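Local structure of peroxisomal acyl-CoA oxidase 1A (2FON) at residues V366-V377 with T388-L399; E504-M513 with H586-Y595. The protein probably oxidises acyl-CoA thioesters with its FAD cofactor, as acyl-CoA oxidases do in peroxisomal fatty-acid beta-oxidation. All coordinates share one frame; numbering follows the deposited sequence.

Contact 1 comes first along the chain and is complete before contact 2 begins. It pairs the long helices 347-380 and 389-417 within the C-alpha1 range of the acyl-CoA oxidase family, the part that also supplies many residues of the FAD pocket. Contact 2 falls in the later acyl-CoA oxidase range, where helix 499-521 meets the short helix 587-592. The centres of contact 1 and contact 2 lie about 24 Å apart and the nearest atoms of the two contacts about 11 Å apart, without touching. Helix 535-558 reaches both: it packs on Leu399 in contact 1 and on Phe506 and Arg509 in contact 2, thus connecting the two helical regions of the subunit.

Contact 1: V366-V377 with T388-L399; sequences VGEWLKWLYTDV and TLPEAHACTAGL
Val366 and Leu399 touch at one end of an antiparallel helix pair, Val377 and Leu389 at the other, where helices 347-380 and 389-417 of the C-alpha1 region run past each other. Their segment axes approach to 11.4 Å and their directions differ by 156°, and the helices meet through their side chains. Aliphatic packing carries most of the interface. CG2 of Val366 meets CD1 of Leu399 at 3.5 Å, the two side chains crossing obliquely. One turn on, Leu370 reaches the methyl of Thr396, CD2 to CG2 being 3.6 Å. Leu373 lies more loosely over Ala392, Cys395 and Thr396 through its CD2. With chi1 at 155°, Val377 places CG2 anti to its carbonyl carbon, and this methyl meets Ala392 CB at 3.6 Å. The Thr396 hydroxyl faces the backbone carbonyls of its own helix, while its methyl serves the interface.

Around the pair, helix 297-328 touches Leu370 and Thr396, and helix 535-558 packs on Leu399. The side chain of Thr396 lies about 10 Å from that of Glu443, the predicted proton acceptor.

A sulfur-aromatic contact completes the interface. Trp369, its CG anti to the backbone N (chi1 171°), extends the six-membered ring toward the partner helix, and Cys395 SG sits in the ring plane at the edge, 3.4 Å from CH2.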
loop_
_atom_site.group_PDB
_atom_site.type_symbol
_atom_site.label_atom_id
_atom_site.label_comp_id
_atom_site.label_asym_id
_atom_site.label_seq_id
_atom_site.Cartn_x
_atom_site.Cartn_y
_atom_site.Cartn_z
ATOM N N VAL B 366 13.703 -9.083 17.640
ATOM C CA VAL B 366 12.624 -9.972 18.022
ATOM C C VAL B 366 12.768 -11.235 17.194
ATOM O O VAL B 366 12.555 -12.328 17.684
ATOM C CB VAL B 366 11.222 -9.290 18.006
ATOM C CG1 VAL B 366 10.590 -9.290 16.646
ATOM C CG2 VAL B 366 10.322 -9.982 18.981
ATOM N N GLY B 367 13.259 -11.115 15.980
ATOM C CA GLY B 367 13.686 -12.319 15.270
ATOM C C GLY B 367 14.669 -13.245 15.992
ATOM O O GLY B 367 14.486 -14.474 15.978
ATOM N N GLU B 368 15.720 -12.700 16.619
ATOM C CA GLU B 368 16.694 -13.566 17.293
ATOM C C GLU B 368 16.069 -14.134 18.516
ATOM O O GLU B 368 16.434 -15.224 18.953
ATOM C CB GLU B 368 17.927 -12.812 17.768
ATOM C CG GLU B 368 18.846 -12.260 16.689
ATOM C CD GLU B 368 19.967 -11.377 17.280
ATOM O OE1 GLU B 368 20.244 -11.446 18.512
ATOM O OE2 GLU B 368 20.553 -10.592 16.504
ATOM N N TRP B 369 15.164 -13.380 19.127
ATOM C CA TRP B 369 14.635 -13.846 20.384
ATOM C C TRP B 369 13.719 -15.031 20.118
ATOM O O TRP B 369 13.568 -15.907 20.977
ATOM C CB TRP B 369 13.967 -12.734 21.204
ATOM C CG TRP B 369 13.254 -13.295 22.365
ATOM C CD1 TRP B 369 13.795 -13.680 23.524
ATOM C CD2 TRP B 369 11.861 -13.623 22.430
ATOM N NE1 TRP B 369 12.831 -14.240 24.331
ATOM C CE2 TRP B 369 11.634 -14.209 23.685
ATOM C CE3 TRP B 369 10.789 -13.464 21.549
ATOM C CZ2 TRP B 369 10.387 -14.636 24.103
ATOM C CZ3 TRP B 369 9.523 -13.892 21.956
ATOM C CH2 TRP B 369 9.339 -14.491 23.232
ATOM N N LEU B 370 13.167 -15.108 18.903
ATOM C CA LEU B 370 12.318 -16.267 18.583
ATOM C C LEU B 370 13.114 -17.510 18.316
ATOM O O LEU B 370 12.654 -18.614 18.566
ATOM C CB LEU B 370 11.379 -15.983 17.439
ATOM C CG LEU B 370 10.195 -15.056 17.732
ATOM C CD1 LEU B 370 9.520 -14.769 16.439
ATOM C CD2 LEU B 370 9.209 -15.661 18.716
ATOM N N LYS B 371 14.321 -17.312 17.806
ATOM C CA LYS B 371 15.307 -18.375 17.635
ATOM C C LYS B 371 15.466 -19.019 18.957
ATOM O O LYS B 371 15.440 -20.224 19.041
ATOM C CB LYS B 371 16.647 -17.757 17.262
ATOM C CG LYS B 371 17.547 -18.587 16.410
ATOM C CD LYS B 371 17.918 -17.785 15.142
ATOM C CE LYS B 371 18.556 -18.708 14.070
ATOM N NZ LYS B 371 18.980 -17.934 12.854
ATOM N N TRP B 372 15.629 -18.212 20.003
ATOM C CA TRP B 372 15.799 -18.757 21.356
ATOM C C TRP B 372 14.516 -19.402 21.805
ATOM O O TRP B 372 14.542 -20.512 22.316
ATOM C CB TRP B 372 16.238 -17.701 22.381
ATOM C CG TRP B 372 16.214 -18.201 23.805
ATOM C CD1 TRP B 372 17.188 -18.944 24.443
ATOM C CD2 TRP B 372 15.157 -18.031 24.768
ATOM N NE1 TRP B 372 16.804 -19.227 25.728
ATOM C CE2 TRP B 372 15.565 -18.679 25.957
ATOM C CE3 TRP B 372 13.899 -17.405 24.739
ATOM C CZ2 TRP B 372 14.752 -18.709 27.117
ATOM C CZ3 TRP B 372 13.090 -17.433 25.899
ATOM C CH2 TRP B 372 13.523 -18.074 27.060
ATOM N N LEU B 373 13.397 -18.713 21.598
ATOM C CA LEU B 373 12.118 -19.239 22.027
ATOM C C LEU B 373 11.845 -20.600 21.402
ATOM O O LEU B 373 11.234 -21.468 22.027
ATOM C CB LEU B 373 10.960 -18.272 21.760
ATOM C CG LEU B 373 9.658 -18.870 22.338
ATOM C CD1 LEU B 373 9.543 -18.770 23.855
ATOM C CD2 LEU B 373 8.437 -18.290 21.653
ATOM N N TYR B 374 12.315 -20.793 20.177
ATOM C CA TYR B 374 12.183 -22.101 19.527
ATOM C C TYR B 374 12.973 -23.187 20.245
ATOM O O TYR B 374 12.469 -24.284 20.411
ATOM C CB TYR B 374 12.562 -22.045 18.037
ATOM C CG TYR B 374 12.722 -23.411 17.417
ATOM C CD1 TYR B 374 11.603 -24.129 16.983
ATOM C CD2 TYR B 374 13.986 -23.996 17.282
ATOM C CE1 TYR B 374 11.738 -25.404 16.415
ATOM C CE2 TYR B 374 14.134 -25.261 16.721
ATOM C CZ TYR B 374 13.003 -25.968 16.290
ATOM O OH TYR B 374 13.128 -27.236 15.737
ATOM N N THR B 375 14.205 -22.889 20.655
ATOM C CA THR B 375 15.020 -23.858 21.383
ATOM C C THR B 375 14.358 -24.169 22.733
ATOM O O THR B 375 14.274 -25.324 23.142
ATOM C CB THR B 375 16.491 -23.361 21.560
ATOM O OG1 THR B 375 16.947 -22.718 20.359
ATOM C CG2 THR B 375 17.439 -24.499 21.891
ATOM N N ASP B 376 13.857 -23.145 23.410
ATOM C CA ASP B 376 13.186 -23.338 24.694
ATOM C C ASP B 376 11.942 -24.242 24.624
ATOM O O ASP B 376 11.782 -25.149 25.445
ATOM C CB ASP B 376 12.826 -21.983 25.314
ATOM C CG ASP B 376 12.248 -22.105 26.737
ATOM O OD1 ASP B 376 11.061 -21.746 26.912
ATOM O OD2 ASP B 376 12.972 -22.532 27.674
ATOM N N VAL B 377 11.068 -23.985 23.655
ATOM C CA VAL B 377 9.812 -24.720 23.503
ATOM C C VAL B 377 10.086 -26.185 23.214
ATOM O O VAL B 377 9.479 -27.077 23.829
ATOM C CB VAL B 377 8.933 -24.081 22.397
ATOM C CG1 VAL B 377 7.951 -25.074 21.777
ATOM C CG2 VAL B 377 8.196 -22.865 22.950
ATOM N N THR B 388 3.790 -24.069 28.729
ATOM C CA THR B 388 4.414 -22.875 28.131
ATOM C C THR B 388 3.908 -22.611 26.684
ATOM O O THR B 388 4.224 -21.589 26.051
ATOM C CB THR B 388 5.959 -23.067 28.151
ATOM O OG1 THR B 388 6.630 -21.918 27.639
ATOM C CG2 THR B 388 6.345 -24.276 27.317
ATOM N N LEU B 389 3.111 -23.557 26.194
ATOM C CA LEU B 389 2.702 -23.647 24.812
ATOM C C LEU B 389 1.681 -22.579 24.410
ATOM O O LEU B 389 1.881 -21.918 23.418
ATOM C CB LEU B 389 2.152 -25.049 24.565
ATOM C CG LEU B 389 2.557 -25.883 23.355
ATOM C CD1 LEU B 389 4.035 -26.141 23.367
ATOM C CD2 LEU B 389 1.803 -27.202 23.429
ATOM N N PRO B 390 0.572 -22.410 25.162
ATOM C CA PRO B 390 -0.329 -21.296 24.825
ATOM C C PRO B 390 0.409 -19.994 24.613
ATOM O O PRO B 390 0.313 -19.377 23.535
ATOM C CB PRO B 390 -1.198 -21.183 26.066
ATOM C CG PRO B 390 -1.281 -22.616 26.558
ATOM C CD PRO B 390 0.060 -23.203 26.301
ATOM N N GLU B 391 1.155 -19.590 25.638
ATOM C CA GLU B 391 1.973 -18.386 25.573
ATOM C C GLU B 391 2.880 -18.405 24.366
ATOM O O GLU B 391 2.985 -17.417 23.718
ATOM C CB GLU B 391 2.786 -18.196 26.853
ATOM C CG GLU B 391 3.649 -16.914 26.898
ATOM C CD GLU B 391 5.161 -17.167 26.686
ATOM O OE1 GLU B 391 5.666 -18.287 27.027
ATOM O OE2 GLU B 391 5.840 -16.223 26.200
ATOM N N ALA B 392 3.540 -19.517 24.059
ATOM C CA ALA B 392 4.416 -19.574 22.886
ATOM C C ALA B 392 3.610 -19.340 21.622
ATOM O O ALA B 392 4.024 -18.513 20.781
ATOM C CB ALA B 392 5.141 -20.875 22.813
ATOM N N HIS B 393 2.456 -20.021 21.504
ATOM C CA HIS B 393 1.561 -19.852 20.360
ATOM C C HIS B 393 1.106 -18.396 20.200
ATOM O O HIS B 393 1.313 -17.791 19.146
ATOM C CB HIS B 393 0.342 -20.799 20.400
ATOM C CG HIS B 393 -0.651 -20.547 19.292
ATOM N ND1 HIS B 393 -0.999 -21.513 18.365
ATOM C CD2 HIS B 393 -1.350 -19.428 18.947
ATOM C CE1 HIS B 393 -1.860 -21.000 17.497
ATOM N NE2 HIS B 393 -2.095 -19.739 17.831
ATOM N N ALA B 394 0.492 -17.830 21.227
ATOM C CA ALA B 394 0.049 -16.441 21.145
ATOM C C ALA B 394 1.191 -15.437 20.804
ATOM O O ALA B 394 1.045 -14.531 19.991
ATOM C CB ALA B 394 -0.636 -16.040 22.431
ATOM N N CYS B 395 2.317 -15.596 21.463
ATOM C CA CYS B 395 3.461 -14.776 21.242
ATOM C C CYS B 395 3.898 -14.830 19.760
ATOM O O CYS B 395 4.172 -13.764 19.132
ATOM C CB CYS B 395 4.560 -15.250 22.199
ATOM S SG CYS B 395 6.178 -14.522 21.981
ATOM N N THR B 396 3.951 -16.035 19.185
ATOM C CA THR B 396 4.319 -16.090 17.793
ATOM C C THR B 396 3.207 -15.603 16.876
ATOM O O THR B 396 3.481 -14.946 15.877
ATOM C CB THR B 396 4.881 -17.437 17.335
ATOM O OG1 THR B 396 4.094 -18.512 17.848
ATOM C CG2 THR B 396 6.277 -17.634 17.831
ATOM N N ALA B 397 1.944 -15.849 17.194
ATOM C CA ALA B 397 0.890 -15.375 16.263
ATOM C C ALA B 397 0.925 -13.851 16.170
ATOM O O ALA B 397 0.892 -13.268 15.076
ATOM C CB ALA B 397 -0.491 -15.844 16.696
ATOM N N GLY B 398 1.023 -13.232 17.343
ATOM C CA GLY B 398 0.998 -11.802 17.527
ATOM C C GLY B 398 2.158 -11.147 16.865
ATOM O O GLY B 398 1.982 -10.125 16.184
ATOM N N LEU B 399 3.332 -11.735 17.033
ATOM C CA LEU B 399 4.509 -11.195 16.392
ATOM C C LEU B 399 4.516 -11.298 14.862
ATOM O O LEU B 399 4.992 -10.348 14.157
ATOM C CB LEU B 399 5.754 -11.826 16.979
ATOM C CG LEU B 399 6.034 -11.272 18.372
ATOM C CD1 LEU B 399 7.325 -11.778 18.887
ATOM C CD2 LEU B 399 6.072 -9.770 18.369
#

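Contact 2: E504-M513 with H586-Y595; sequences EAFEARSARM and HQGDFLGTGY
Helix 504-513 and the short helix 587-592 are crossed almost at a right angle, 79° between segment axes that approach to 9.3 Å, and their backbones come near each other at Arg509 and Phe590.

Arg509 carries the polar centre. NE and NH2 both donate to OD2 of Asp589 in a side-on salt bridge; NH2 is 2.7 Å from that oxygen, which lies in the guanidinium plane. NH2 also stands over one face of the His586 ring, and NH1 bonds Gln547 of helix 535-558, so the guanidinium is fixed from more than one direction. Its aliphatic part lies over a face of Phe590, CD making an off-centre CH-pi contact. The edge of Phe590 in turn points at the face of Phe506, a T-shaped pair with centroids 5.5 Å apart.

Tyr595, CG anti to the backbone N (chi1 -178°), lays its ring alongside the helix. Ala508 CB sits over one face, and Tyr595 OH donates to the anti lone pair of Glu504 OE1 at 2.8 Å. Arg512 NH1 approaches Thr593, with a weak bond to its carbonyl O, while Arg512 NE bonds the carbonyl of Leu483. Thr593 OG1 accepts from Tyr595 N at 2.7 Å, forming an ST turn. The arrangement is a near-perpendicular helix-helix packing, with a partly buried arginine-aspartate salt bridge beside an aromatic pair, in the C-terminal helical region and away from the annotated sites.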
loop_
_atom_site.group_PDB
_atom_site.type_symbol
_atom_site.label_atom_id
_atom_site.label_comp_id
_atom_site.label_asym_id
_atom_site.label_seq_id
_atom_site.Cartn_x
_atom_site.Cartn_y
_atom_site.Cartn_z
ATOM N N GLU B 504 7.827 0.153 31.478
ATOM C CA GLU B 504 6.654 0.255 32.312
ATOM C C GLU B 504 5.528 0.900 31.533
ATOM O O GLU B 504 4.388 0.468 31.657
ATOM C CB GLU B 504 6.909 1.018 33.578
ATOM C CG GLU B 504 5.744 0.889 34.478
ATOM C CD GLU B 504 5.913 1.661 35.763
ATOM O OE1 GLU B 504 5.699 2.898 35.757
ATOM O OE2 GLU B 504 6.241 1.021 36.788
ATOM N N ALA B 505 5.855 1.916 30.737
ATOM C CA ALA B 505 4.843 2.633 29.992
ATOM C C ALA B 505 4.113 1.700 29.018
ATOM O O ALA B 505 2.899 1.835 28.845
ATOM C CB ALA B 505 5.433 3.813 29.265
ATOM N N PHE B 506 4.835 0.750 28.414
ATOM C CA PHE B 506 4.200 -0.192 27.515
ATOM C C PHE B 506 3.407 -1.290 28.225
ATOM O O PHE B 506 2.374 -1.770 27.730
ATOM C CB PHE B 506 5.244 -0.786 26.583
ATOM C CG PHE B 506 5.507 0.054 25.380
ATOM C CD1 PHE B 506 6.417 1.103 25.433
ATOM C CD2 PHE B 506 4.807 -0.168 24.216
ATOM C CE1 PHE B 506 6.620 1.917 24.333
ATOM C CE2 PHE B 506 5.006 0.642 23.102
ATOM C CZ PHE B 506 5.915 1.678 23.170
ATOM N N GLU B 507 3.918 -1.680 29.390
ATOM C CA GLU B 507 3.283 -2.662 30.250
ATOM C C GLU B 507 1.966 -2.122 30.752
ATOM O O GLU B 507 0.941 -2.792 30.656
ATOM C CB GLU B 507 4.204 -3.017 31.410
ATOM C CG GLU B 507 5.349 -3.964 31.011
ATOM C CD GLU B 507 6.224 -4.441 32.185
ATOM O OE1 GLU B 507 6.989 -5.399 31.982
ATOM O OE2 GLU B 507 6.182 -3.885 33.314
ATOM N N ALA B 508 1.982 -0.883 31.236
ATOM C CA ALA B 508 0.778 -0.257 31.787
ATOM C C ALA B 508 -0.296 -0.208 30.720
ATOM O O ALA B 508 -1.381 -0.775 30.875
ATOM C CB ALA B 508 1.084 1.134 32.300
ATOM N N ARG B 509 0.042 0.437 29.615
ATOM C CA ARG B 509 -0.837 0.539 28.488
ATOM C C ARG B 509 -1.528 -0.797 28.151
ATOM O O ARG B 509 -2.756 -0.854 27.967
ATOM C CB ARG B 509 -0.042 1.018 27.287
ATOM C CG ARG B 509 -0.869 1.031 26.008
ATOM C CD ARG B 509 -0.019 0.665 24.864
ATOM N NE ARG B 509 -0.647 0.931 23.594
ATOM C CZ ARG B 509 -0.095 0.534 22.446
ATOM N NH1 ARG B 509 1.080 -0.093 22.472
ATOM N NH2 ARG B 509 -0.707 0.755 21.275
ATOM N N SER B 510 -0.732 -1.859 28.048
ATOM C CA SER B 510 -1.260 -3.128 27.623
ATOM C C SER B 510 -2.159 -3.727 28.711
ATOM O O SER B 510 -3.315 -4.099 28.452
ATOM C CB SER B 510 -0.119 -4.060 27.212
ATOM O OG SER B 510 -0.615 -5.358 26.944
ATOM N N ALA B 511 -1.648 -3.773 29.935
ATOM C CA ALA B 511 -2.461 -4.212 31.071
ATOM C C ALA B 511 -3.754 -3.448 31.069
ATOM O O ALA B 511 -4.826 -4.028 31.025
ATOM C CB ALA B 511 -1.730 -4.018 32.380
ATOM N N ARG B 512 -3.660 -2.131 31.079
ATOM C CA ARG B 512 -4.872 -1.353 31.128
ATOM C C ARG B 512 -5.790 -1.702 29.967
ATOM O O ARG B 512 -6.946 -1.985 30.188
ATOM C CB ARG B 512 -4.560 0.117 31.188
ATOM C CG ARG B 512 -4.147 0.554 32.536
ATOM C CD ARG B 512 -3.016 1.529 32.431
ATOM N NE ARG B 512 -2.498 1.870 33.749
ATOM C CZ ARG B 512 -2.752 3.021 34.359
ATOM N NH1 ARG B 512 -3.504 3.940 33.749
ATOM N NH2 ARG B 512 -2.241 3.257 35.566
ATOM N N MET B 513 -5.273 -1.768 28.748
ATOM C CA MET B 513 -6.153 -2.052 27.614
ATOM C C MET B 513 -6.817 -3.417 27.685
ATOM O O MET B 513 -8.039 -3.535 27.480
ATOM C CB MET B 513 -5.476 -1.821 26.274
ATOM C CG MET B 513 -5.456 -0.371 25.896
ATOM S SD MET B 513 -4.332 -0.128 24.521
ATOM C CE MET B 513 -5.295 -0.760 23.120
ATOM N N HIS B 586 0.176 5.968 18.967
ATOM C CA HIS B 586 -0.926 5.446 19.715
ATOM C C HIS B 586 -1.013 6.267 21.006
ATOM O O HIS B 586 -1.381 5.772 22.096
ATOM C CB HIS B 586 -0.676 3.976 20.010
ATOM C CG HIS B 586 -0.951 3.047 18.863
ATOM N ND1 HIS B 586 0.047 2.515 18.073
ATOM C CD2 HIS B 586 -2.107 2.492 18.418
ATOM C CE1 HIS B 586 -0.483 1.715 17.161
ATOM N NE2 HIS B 586 -1.790 1.702 17.337
ATOM N N GLN B 587 -0.697 7.548 20.913
ATOM C CA GLN B 587 -0.656 8.345 22.141
ATOM C C GLN B 587 -1.907 8.302 23.007
ATOM O O GLN B 587 -1.837 8.435 24.210
ATOM C CB GLN B 587 -0.279 9.775 21.859
ATOM C CG GLN B 587 0.911 10.171 22.668
ATOM C CD GLN B 587 0.920 11.619 22.952
ATOM O OE1 GLN B 587 -0.132 12.226 23.054
ATOM N NE2 GLN B 587 2.107 12.206 23.059
ATOM N N GLY B 588 -3.063 8.110 22.406
ATOM C CA GLY B 588 -4.248 8.073 23.224
ATOM C C GLY B 588 -4.177 6.896 24.165
ATOM O O GLY B 588 -4.573 7.000 25.316
ATOM N N ASP B 589 -3.659 5.767 23.688
ATOM C CA ASP B 589 -3.599 4.623 24.569
ATOM C C ASP B 589 -2.991 5.005 25.912
ATOM O O ASP B 589 -3.555 4.691 26.922
ATOM C CB ASP B 589 -2.877 3.438 23.945
ATOM C CG ASP B 589 -3.615 2.866 22.744
ATOM O OD1 ASP B 589 -4.803 3.271 22.525
ATOM O OD2 ASP B 589 -2.987 2.037 22.004
ATOM N N PHE B 590 -1.906 5.745 25.951
ATOM C CA PHE B 590 -1.283 5.997 27.229
ATOM C C PHE B 590 -1.903 7.149 28.000
ATOM O O PHE B 590 -1.785 7.198 29.225
ATOM C CB PHE B 590 0.208 6.232 27.080
ATOM C CG PHE B 590 0.903 5.271 26.166
ATOM C CD1 PHE B 590 0.813 5.409 24.768
ATOM C CD2 PHE B 590 1.704 4.271 26.690
ATOM C CE1 PHE B 590 1.447 4.532 23.945
ATOM C CE2 PHE B 590 2.390 3.408 25.851
ATOM C CZ PHE B 590 2.259 3.526 24.488
ATOM N N LEU B 591 -2.537 8.098 27.307
ATOM C CA LEU B 591 -3.194 9.246 27.992
ATOM C C LEU B 591 -4.550 8.887 28.555
ATOM O O LEU B 591 -4.949 9.427 29.585
ATOM C CB LEU B 591 -3.353 10.442 27.069
ATOM C CG LEU B 591 -2.072 11.111 26.546
ATOM C CD1 LEU B 591 -2.377 11.852 25.215
ATOM C CD2 LEU B 591 -1.403 12.061 27.584
ATOM N N GLY B 592 -5.243 7.971 27.870
ATOM C CA GLY B 592 -6.540 7.415 28.291
ATOM C C GLY B 592 -6.490 7.017 29.756
ATOM O O GLY B 592 -6.601 7.876 30.660
ATOM N N THR B 593 -6.365 5.713 29.981
ATOM C CA THR B 593 -5.947 5.118 31.246
ATOM C C THR B 593 -5.395 6.064 32.339
ATOM O O THR B 593 -5.614 5.848 33.552
ATOM C CB THR B 593 -4.755 4.260 30.952
ATOM O OG1 THR B 593 -3.585 5.069 31.181
ATOM C CG2 THR B 593 -4.782 3.700 29.483
ATOM N N GLY B 594 -4.612 7.065 31.927
ATOM C CA GLY B 594 -4.044 8.038 32.870
ATOM C C GLY B 594 -2.538 7.908 33.017
ATOM O O GLY B 594 -1.901 8.787 33.598
ATOM N N TYR B 595 -1.955 6.833 32.471
ATOM C CA TYR B 595 -0.559 6.525 32.753
ATOM C C TYR B 595 0.435 7.688 32.556
ATOM O O TYR B 595 1.354 7.881 33.381
ATOM C CB TYR B 595 -0.077 5.239 32.080
ATOM C CG TYR B 595 1.351 4.957 32.449
ATOM C CD1 TYR B 595 1.682 4.368 33.677
ATOM C CD2 TYR B 595 2.389 5.368 31.606
ATOM C CE1 TYR B 595 3.010 4.161 34.027
ATOM C CE2 TYR B 595 3.715 5.175 31.949
ATOM C CZ TYR B 595 4.032 4.570 33.157
ATOM O OH TYR B 595 5.377 4.391 33.459
#